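Vanadium-dependent bromoperoxidase (Corallina officinalis, PDB 1QHB) catalyses the hydrogen peroxide-dependent bromination of organic substrates with a vanadate cofactor, working as a homododecamer whose subunits each also bind a calcium ion. Local coordinates at residues Pro235-Ser238 against Gln239-Val243; Leu528-Ala531 against Gly532-Lys536. All coordinates share one frame; numbering follows the deposited sequence.

Contact 1. Residues Pro235-Ser238 against Gln239-Val243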
ATOM      1  N   PRO A 235      54.619 -25.218  12.342  1.00 11.99           N
ATOM      2  CA  PRO A 235      54.954 -24.441  13.516  1.00 12.13           C
ATOM      3  C   PRO A 235      53.733 -23.862  14.204  1.00 14.00           C
ATOM      4  O   PRO A 235      52.692 -23.632  13.589  1.00 13.09           O
ATOM      5  CB  PRO A 235      55.901 -23.367  13.028  1.00 13.92           C
ATOM      6  CG  PRO A 235      56.335 -23.812  11.674  1.00 13.11           C
ATOM      7  CD  PRO A 235      55.238 -24.665  11.116  1.00 12.01           C
ATOM      8  N   TYR A 236      53.916 -23.567  15.491  1.00 10.88           N
ATOM      9  CA  TYR A 236      52.849 -23.062  16.322  1.00 10.66           C
ATOM     10  C   TYR A 236      52.368 -21.719  15.780  1.00 14.89           C
ATOM     11  O   TYR A 236      51.177 -21.455  15.733  1.00 12.24           O
ATOM     12  CB  TYR A 236      53.407 -22.896  17.755  1.00  7.35           C
ATOM     13  CG  TYR A 236      52.262 -22.536  18.678  1.00 10.72           C
ATOM     14  CD1 TYR A 236      51.775 -21.244  18.699  1.00 10.90           C
ATOM     15  CD2 TYR A 236      51.656 -23.474  19.486  1.00 10.53           C
ATOM     16  CE1 TYR A 236      50.704 -20.882  19.485  1.00 10.90           C
ATOM     17  CE2 TYR A 236      50.584 -23.105  20.308  1.00  9.35           C
ATOM     18  CZ  TYR A 236      50.106 -21.835  20.278  1.00 12.94           C
ATOM     19  OH  TYR A 236      49.033 -21.437  21.039  1.00 15.51           O
ATOM     20  N   LEU A 237      53.323 -20.805  15.535  1.00 13.44           N
ATOM     21  CA  LEU A 237      53.024 -19.455  15.111  1.00 11.83           C
ATOM     22  C   LEU A 237      52.839 -19.328  13.602  1.00 13.18           C
ATOM     23  O   LEU A 237      53.530 -19.877  12.740  1.00  9.76           O
ATOM     24  CB  LEU A 237      54.096 -18.460  15.544  1.00 11.27           C
ATOM     25  CG  LEU A 237      54.259 -18.290  17.062  1.00 18.64           C
ATOM     26  CD1 LEU A 237      55.559 -17.568  17.360  1.00 12.75           C
ATOM     27  CD2 LEU A 237      53.111 -17.525  17.698  1.00 11.64           C
ATOM     28  N   SER A 238      51.778 -18.569  13.295  1.00  8.71           N
ATOM     29  CA  SER A 238      51.424 -18.333  11.914  1.00  9.76           C
ATOM     30  C   SER A 238      52.604 -17.632  11.307  1.00 11.26           C
ATOM     31  O   SER A 238      53.156 -16.697  11.938  1.00 13.05           O
ATOM     32  CB  SER A 238      50.173 -17.410  11.887  1.00 10.13           C
ATOM     33  OG  SER A 238      49.961 -16.967  10.534  1.00  8.39           O
ATOM     34  N   GLN A 239      52.904 -17.873  10.027  1.00 11.43           N
ATOM     35  CA  GLN A 239      53.973 -17.128   9.378  1.00  9.62           C
ATOM     36  C   GLN A 239      53.681 -15.637   9.428  1.00 12.93           C
ATOM     37  O   GLN A 239      54.568 -14.777   9.451  1.00 14.83           O
ATOM     38  CB  GLN A 239      54.081 -17.520   7.873  1.00  9.71           C
ATOM     39  CG  GLN A 239      54.449 -18.998   7.668  1.00 10.17           C
ATOM     40  CD  GLN A 239      55.832 -19.270   8.278  1.00 15.20           C
ATOM     41  OE1 GLN A 239      56.843 -18.718   7.823  1.00 12.55           O
ATOM     42  NE2 GLN A 239      55.782 -20.075   9.329  1.00  7.70           N
ATOM     43  N   PHE A 240      52.418 -15.243   9.392  1.00 13.18           N
ATOM     44  CA  PHE A 240      52.009 -13.852   9.282  1.00 10.16           C
ATOM     45  C   PHE A 240      52.243 -12.989  10.508  1.00 10.33           C
ATOM     46  O   PHE A 240      52.094 -11.740  10.386  1.00 11.05           O
ATOM     47  CB  PHE A 240      50.506 -13.800   8.884  1.00 12.11           C
ATOM     48  CG  PHE A 240      50.251 -14.399   7.515  1.00 13.56           C
ATOM     49  CD1 PHE A 240      50.943 -14.003   6.397  1.00 13.28           C
ATOM     50  CD2 PHE A 240      49.301 -15.378   7.362  1.00  8.83           C
ATOM     51  CE1 PHE A 240      50.664 -14.548   5.153  1.00 21.60           C
ATOM     52  CE2 PHE A 240      49.039 -15.955   6.131  1.00 10.99           C
ATOM     53  CZ  PHE A 240      49.715 -15.548   5.029  1.00 15.62           C
ATOM     54  N   ILE A 241      52.577 -13.588  11.640  1.00  7.58           N
ATOM     55  CA  ILE A 241      52.893 -12.814  12.838  1.00  9.90           C
ATOM     56  C   ILE A 241      54.388 -12.779  13.127  1.00 13.25           C
ATOM     57  O   ILE A 241      54.787 -12.115  14.096  1.00 13.27           O
ATOM     58  CB  ILE A 241      52.053 -13.305  14.031  1.00 11.83           C
ATOM     59  CG1 ILE A 241      51.748 -12.174  15.043  1.00  6.74           C
ATOM     60  CG2 ILE A 241      52.539 -14.564  14.694  1.00  8.46           C
ATOM     61  CD1 ILE A 241      50.819 -12.599  16.109  1.00  7.86           C
ATOM     62  N   ILE A 242      55.237 -13.363  12.282  1.00  9.28           N
ATOM     63  CA  ILE A 242      56.668 -13.321  12.457  1.00 12.48           C
ATOM     64  C   ILE A 242      57.422 -12.924  11.200  1.00 13.40           C
ATOM     65  O   ILE A 242      58.507 -12.352  11.352  1.00 16.64           O
ATOM     66  CB  ILE A 242      57.320 -14.649  12.891  1.00 13.69           C
ATOM     67  CG1 ILE A 242      56.912 -15.808  11.973  1.00 12.67           C
ATOM     68  CG2 ILE A 242      57.042 -14.928  14.350  1.00  8.01           C
ATOM     69  CD1 ILE A 242      57.628 -17.107  12.325  1.00 14.16           C
ATOM     70  N   VAL A 243      57.002 -13.191   9.966  1.00 11.73           N
ATOM     71  CA  VAL A 243      57.839 -12.808   8.848  1.00 10.59           C
ATOM     72  C   VAL A 243      57.482 -11.404   8.357  1.00 16.34           C
ATOM     73  O   VAL A 243      56.370 -10.888   8.574  1.00 14.73           O
ATOM     74  CB  VAL A 243      57.698 -13.738   7.630  1.00 13.54           C
ATOM     75  CG1 VAL A 243      57.866 -15.182   8.056  1.00 18.86           C
ATOM     76  CG2 VAL A 243      56.323 -13.552   6.975  1.00 18.00           C
TER
HETATM   77  O   HOH W   1      53.752 -21.291  10.721  1.00  9.37           O

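Contact 2. Residues Leu528-Ala531 against Gly532-Lys536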
ATOM      1  N   LEU A 528      52.598 -24.788   3.190  1.00 24.35           N
ATOM      2  CA  LEU A 528      51.425 -24.442   3.993  1.00 19.42           C
ATOM      3  C   LEU A 528      50.494 -23.724   3.028  1.00 18.13           C
ATOM      4  O   LEU A 528      50.962 -23.356   1.946  1.00 16.65           O
ATOM      5  CB  LEU A 528      51.904 -23.499   5.099  1.00 19.11           C
ATOM      6  CG  LEU A 528      52.802 -24.153   6.171  1.00 19.68           C
ATOM      7  CD1 LEU A 528      53.397 -23.101   7.082  1.00 17.42           C
ATOM      8  CD2 LEU A 528      51.972 -25.129   6.992  1.00 13.67           C
ATOM      9  N   THR A 529      49.243 -23.482   3.348  1.00 16.09           N
ATOM     10  CA  THR A 529      48.380 -22.729   2.440  1.00 13.82           C
ATOM     11  C   THR A 529      48.072 -21.424   3.162  1.00 12.98           C
ATOM     12  O   THR A 529      48.120 -21.387   4.414  1.00 12.54           O
ATOM     13  CB  THR A 529      47.057 -23.463   2.130  1.00 14.63           C
ATOM     14  OG1 THR A 529      46.322 -23.670   3.339  1.00 12.79           O
ATOM     15  CG2 THR A 529      47.277 -24.873   1.601  1.00 10.58           C
ATOM     16  N   VAL A 530      47.665 -20.425   2.416  1.00 11.98           N
ATOM     17  CA  VAL A 530      47.249 -19.149   2.953  1.00 10.83           C
ATOM     18  C   VAL A 530      46.087 -19.332   3.903  1.00 12.06           C
ATOM     19  O   VAL A 530      46.031 -18.753   4.999  1.00 13.47           O
ATOM     20  CB  VAL A 530      46.856 -18.215   1.786  1.00 13.19           C
ATOM     21  CG1 VAL A 530      46.226 -16.898   2.272  1.00  7.13           C
ATOM     22  CG2 VAL A 530      48.077 -17.878   0.963  1.00  7.40           C
ATOM     23  N   ALA A 531      45.099 -20.156   3.543  1.00 12.13           N
ATOM     24  CA  ALA A 531      43.931 -20.368   4.401  1.00 13.41           C
ATOM     25  C   ALA A 531      44.340 -20.978   5.730  1.00 13.87           C
ATOM     26  O   ALA A 531      43.791 -20.612   6.802  1.00 13.68           O
ATOM     27  CB  ALA A 531      42.881 -21.266   3.757  1.00  9.08           C
ATOM     28  N   GLY A 532      45.195 -22.011   5.691  1.00 12.00           N
ATOM     29  CA  GLY A 532      45.578 -22.637   6.973  1.00  8.83           C
ATOM     30  C   GLY A 532      46.414 -21.697   7.832  1.00 10.99           C
ATOM     31  O   GLY A 532      46.267 -21.742   9.039  1.00 10.29           O
ATOM     32  N   GLU A 533      47.268 -20.820   7.278  1.00 10.70           N
ATOM     33  CA  GLU A 533      48.056 -19.890   8.061  1.00 10.14           C
ATOM     34  C   GLU A 533      47.208 -18.677   8.509  1.00 11.19           C
ATOM     35  O   GLU A 533      47.572 -17.987   9.466  1.00 10.97           O
ATOM     36  CB  GLU A 533      49.281 -19.411   7.272  1.00 12.44           C
ATOM     37  CG  GLU A 533      50.366 -20.492   7.117  1.00 12.39           C
ATOM     38  CD  GLU A 533      50.836 -20.963   8.495  1.00 14.03           C
ATOM     39  OE1 GLU A 533      51.529 -20.160   9.180  1.00 15.12           O
ATOM     40  OE2 GLU A 533      50.458 -22.094   8.863  1.00 11.43           O
ATOM     41  N   LEU A 534      46.095 -18.400   7.831  1.00  9.80           N
ATOM     42  CA  LEU A 534      45.198 -17.303   8.271  1.00 10.76           C
ATOM     43  C   LEU A 534      44.346 -17.824   9.406  1.00 10.18           C
ATOM     44  O   LEU A 534      44.151 -17.186  10.451  1.00 12.66           O
ATOM     45  CB  LEU A 534      44.330 -16.779   7.145  1.00  9.52           C
ATOM     46  CG  LEU A 534      45.016 -15.908   6.092  1.00 10.70           C
ATOM     47  CD1 LEU A 534      44.066 -15.672   4.894  1.00  6.91           C
ATOM     48  CD2 LEU A 534      45.452 -14.576   6.690  1.00  9.32           C
ATOM     49  N   ASN A 535      43.883 -19.081   9.274  1.00 10.13           N
ATOM     50  CA  ASN A 535      43.164 -19.744  10.346  1.00 11.02           C
ATOM     51  C   ASN A 535      44.092 -19.859  11.548  1.00 11.40           C
ATOM     52  O   ASN A 535      43.725 -19.608  12.697  1.00 14.52           O
ATOM     53  CB  ASN A 535      42.643 -21.150   9.982  1.00  8.09           C
ATOM     54  CG  ASN A 535      41.488 -21.178   9.013  1.00 15.20           C
ATOM     55  OD1 ASN A 535      40.821 -20.182   8.683  1.00 12.30           O
ATOM     56  ND2 ASN A 535      41.187 -22.366   8.478  1.00 12.28           N
ATOM     57  N   LYS A 536      45.351 -20.245  11.338  1.00 13.38           N
ATOM     58  CA  LYS A 536      46.325 -20.337  12.454  1.00 11.38           C
ATOM     59  C   LYS A 536      46.487 -19.012  13.201  1.00  8.93           C
ATOM     60  O   LYS A 536      46.600 -18.961  14.427  1.00 11.61           O
ATOM     61  CB  LYS A 536      47.677 -20.793  11.879  1.00  9.08           C
ATOM     62  CG  LYS A 536      48.678 -21.050  13.023  1.00 12.74           C
ATOM     63  CD  LYS A 536      50.024 -21.556  12.553  1.00 10.67           C
ATOM     64  CE  LYS A 536      49.939 -22.976  11.985  1.00  7.68           C
ATOM     65  NZ  LYS A 536      51.139 -23.378  11.200  1.00  7.22           N
TER

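Contact 1. Residues Pro235-Ser238 against Gln239-Val243
Ser238 grips the turn that follows it with two acceptors. Its side-chain OG takes the amide of Phe240, 3.2 Å from Phe240 N to Ser238 OG, and its carbonyl takes the amide of Ile241 in a nearly straight bond (167° at the hydrogen), the donor lying well above the carbonyl plane. Ser238 CB-OG extends away from its own N (chi1 169°), which carries the oxygen forward to the Phe240 amide. Together these bonds make an ST motif: an ST turn from Ser238 to Phe240 overlaid on a type I beta turn from Ser238 to Ile241. The chain keeps winding, as Gln239 O accepts from both Ile242 N and Val243 N. Ser238 OG has a further partner in Glu533 of helix 530-548, against which this buried loop lies.

A water donates to Leu237 O and accepts from the side-chain amide of Gln239, at 2.7 Å from Gln239 NE2. The glutamine chain bends at chi2 (-62°) and turns NE2 back toward that water, while OE1 accepts from Phe510 N.

The apolar contacts are looser. The branches of Leu237 divide, CD2 approaching Ile241 CG2 at 4.3 Å and CD1 reaching Ile242 CG2.

Contact 2. Residues Leu528-Ala531 against Gly532-Lys536
Thr529 caps the start of helix 530-548: its OG1 accepts from Gly532 N at 3.1 Å, with an angle of 161° at the hydrogen. With chi1 at 61°, OG1 sits between the backbone N and the carbonyl carbon and faces the first turn. This is a classic N-cap, placed where the short strand 528-529 gives way to the helix.

Regular helical bonds follow directly. Glu533 N donates to Thr529 O and Leu534 N to Val530 O, and Asn535 N is 2.9 Å from Ala531 O. Leu534 N also makes a weak bond to Ala531 O.

The apolar contact is between Val530 and Leu534, one turn apart, which lie side by side and point the same way, Val530 CG1 meeting Leu534 CD1 at 3.6 Å; Leu346 and Ala342 of helix 337-349 pack against the pair. Leu528, by contrast, sets a methyl on a carboxylate, its CD1 lying 3.6 Å from both CD and OE2 of Glu533. Leu528 and Glu533 occupy the positions of a hydrophobic staple around the cap, but with a charged partner this is not a true staple.

The same carboxylate takes part in a salt bridge. Glu533 bends at chi2 (-59°), and its OE2 receives Lys536 NZ at 2.8 Å through the syn lone pair. The ammonium group also donates to the carbonyls of Val233 and Pro235.

Both Glu533 and Lys536 are buried, so each charge probably relies on its neighbours rather than on bulk water. With OE1 accepting from the backbone N of Gln239 and OE2 taking Lys536, the carboxylate would be expected to be stabilised in its ionised form, while Thr529 OG1 gives a first-turn amide an acceptor.

Contacts 1 and 2, whose centres lie 10 Å apart, meet chiefly at Glu533, with Lys536 beside it. Gln239 N approaches Glu533 OE1 at 2.8 Å, and Ser238 OG is likewise 2.8 Å from Glu533 O, both probable hydrogen bonds, so one helical residue holds the turn by its side chain and its backbone. The aliphatic part of Lys536 packs alongside, its CD 3.4 Å from Tyr236 O. The nearer of the two to the vanadate site is contact 1: the side chain of Ile241 is about 10 Å from that of His485 and about 11 Å from that of Arg545, both of them probable vanadate ligands. Contact 2 lies away from the site but begins the helix that carries Arg545.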